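Local atomic coordinates of cellulase (Bacillus sp. BG-CS10, PDB entry 5E09), a protein that probably hydrolyses internal beta-1,4-glucosidic bonds of cellulose, as a family 5 endoglucanase with a carbohydrate-binding module of family 46. Residues A[149-154]-A[194-199]. Numbering follows the deposited sequence.
Sequences EPRFTR and TLETAT
E149 meets T197 through its CG, which rests 3.3 Å from T197 OG1, while the methyl CG2 of the threonine packs against the E149 backbone, 3.6 Å from E149 N. With chi1 at 62°, T197 OG1 sits between its own backbone N and carbonyl carbon, where it also donates a 2.7 Å hydrogen bond to E196 O, from well off that carbonyl's plane. The carboxylate of E149 looks elsewhere: its OE2 is hydrogen-bonded to H224. Were T197 replaced by an alanine, the E149 chain would probably lose the hydroxyl beside its CG, and E196 O its hydroxyl donor, though the bond to H224 would remain.

P150 comes next, its CD over T194 O at 3.6 Å. Its own carbonyl takes the one hydrogen bond between the segments, E196 N to P150 O at 2.7 Å, in the carbonyl plane but bent to 132° at the hydrogen. Both segments follow neighbouring strands of the TIM barrel, 142-145 and 190-193, so this bond ties consecutive loops at the C-terminal ends of the strands. E149 occupies the position where family 5 enzymes usually carry their acid/base glutamate. The 194-197 loop is a type II turn, closed by T197 N on T194 O.

R151 lays its CG 3.5 Å from E196 OE2, but no salt bridge forms: NE stays 4.6 Å from that oxygen, guanidinium and carboxylate planes 49° apart.

F152 presents its ring edge to L195, CE2 lying 3.9 Å from CD1; L167 of helix 161-181 touches both P150 and L195, and F166 packs edge-to-face with the F152 ring.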
# COMPACT_ATOMS: atom_id res chain seq x y z
N GLU A 149 4.18 -14.31 4.74
CA GLU A 149 4.19 -14.60 3.30
C GLU A 149 5.01 -15.83 2.91
O GLU A 149 6.02 -15.71 2.22
CB GLU A 149 4.70 -13.38 2.53
CG GLU A 149 3.82 -12.14 2.72
CD GLU A 149 4.11 -11.01 1.74
OE1 GLU A 149 5.10 -11.11 0.98
OE2 GLU A 149 3.34 -10.02 1.73
N PRO A 150 4.58 -17.02 3.36
CA PRO A 150 5.33 -18.26 3.10
C PRO A 150 5.48 -18.55 1.61
O PRO A 150 4.49 -18.54 0.88
CB PRO A 150 4.48 -19.34 3.77
CG PRO A 150 3.58 -18.62 4.70
CD PRO A 150 3.32 -17.29 4.07
N ARG A 151 6.71 -18.80 1.18
CA ARG A 151 6.98 -19.18 -0.20
C ARG A 151 8.09 -20.23 -0.18
O ARG A 151 8.89 -20.26 0.75
CB ARG A 151 7.38 -17.96 -1.03
CG ARG A 151 7.29 -18.14 -2.54
CD ARG A 151 7.86 -16.93 -3.28
NE ARG A 151 8.03 -15.79 -2.38
CZ ARG A 151 9.20 -15.22 -2.12
NH1 ARG A 151 10.31 -15.64 -2.72
NH2 ARG A 151 9.25 -14.19 -1.28
N PHE A 152 8.13 -21.11 -1.17
CA PHE A 152 9.16 -22.14 -1.18
C PHE A 152 9.79 -22.28 -2.55
O PHE A 152 9.25 -21.79 -3.54
CB PHE A 152 8.58 -23.48 -0.72
CG PHE A 152 7.96 -23.42 0.64
CD1 PHE A 152 8.73 -23.55 1.78
CD2 PHE A 152 6.60 -23.20 0.78
CE1 PHE A 152 8.16 -23.48 3.03
CE2 PHE A 152 6.02 -23.13 2.03
CZ PHE A 152 6.80 -23.27 3.16
N THR A 153 10.93 -22.96 -2.58
CA THR A 153 11.74 -23.11 -3.78
C THR A 153 10.94 -23.64 -4.95
O THR A 153 10.29 -24.68 -4.86
CB THR A 153 12.94 -24.05 -3.56
OG1 THR A 153 13.58 -23.73 -2.31
CG2 THR A 153 13.95 -23.89 -4.69
N ARG A 154 11.01 -22.90 -6.04
CA ARG A 154 10.21 -23.17 -7.23
C ARG A 154 10.89 -24.17 -8.17
O ARG A 154 12.09 -24.05 -8.45
CB ARG A 154 9.93 -21.85 -7.93
CG ARG A 154 9.96 -21.82 -9.44
CD ARG A 154 9.75 -20.37 -9.85
NE ARG A 154 9.62 -20.17 -11.29
CZ ARG A 154 9.02 -19.11 -11.82
NH1 ARG A 154 8.51 -18.17 -11.02
NH2 ARG A 154 8.92 -18.97 -13.14
N THR A 194 -2.27 -18.06 4.51
CA THR A 194 -2.33 -18.81 3.27
C THR A 194 -0.93 -18.79 2.67
O THR A 194 -0.08 -18.01 3.09
CB THR A 194 -3.34 -18.22 2.26
OG1 THR A 194 -3.03 -16.83 2.04
CG2 THR A 194 -4.77 -18.33 2.78
N LEU A 195 -0.69 -19.67 1.70
CA LEU A 195 0.55 -19.66 0.95
C LEU A 195 0.76 -18.31 0.28
O LEU A 195 -0.13 -17.83 -0.44
CB LEU A 195 0.55 -20.78 -0.09
CG LEU A 195 1.88 -21.09 -0.78
CD1 LEU A 195 2.92 -21.54 0.24
CD2 LEU A 195 1.69 -22.14 -1.85
N GLU A 196 1.91 -17.68 0.54
CA GLU A 196 2.25 -16.36 0.01
C GLU A 196 1.29 -15.27 0.50
O GLU A 196 1.22 -14.18 -0.09
CB GLU A 196 2.28 -16.37 -1.52
CG GLU A 196 3.47 -17.06 -2.13
CD GLU A 196 3.33 -17.27 -3.63
OE1 GLU A 196 2.25 -16.96 -4.17
OE2 GLU A 196 4.30 -17.74 -4.26
N THR A 197 0.57 -15.56 1.58
CA THR A 197 -0.57 -14.76 2.04
C THR A 197 -1.46 -14.29 0.89
O THR A 197 -1.96 -13.17 0.92
CB THR A 197 -0.13 -13.52 2.86
OG1 THR A 197 0.67 -12.65 2.04
CG2 THR A 197 0.65 -13.94 4.10
N ALA A 198 -1.64 -15.14 -0.12
CA ALA A 198 -2.44 -14.80 -1.29
C ALA A 198 -3.88 -15.29 -1.13
O ALA A 198 -4.21 -15.97 -0.16
CB ALA A 198 -1.82 -15.38 -2.54
N THR A 199 -4.74 -14.96 -2.08
CA THR A 199 -6.17 -15.14 -1.89
C THR A 199 -6.86 -16.04 -2.91
O THR A 199 -8.09 -16.01 -3.03
CB THR A 199 -6.89 -13.77 -1.88
OG1 THR A 199 -6.76 -13.15 -3.16
CG2 THR A 199 -6.30 -12.87 -0.81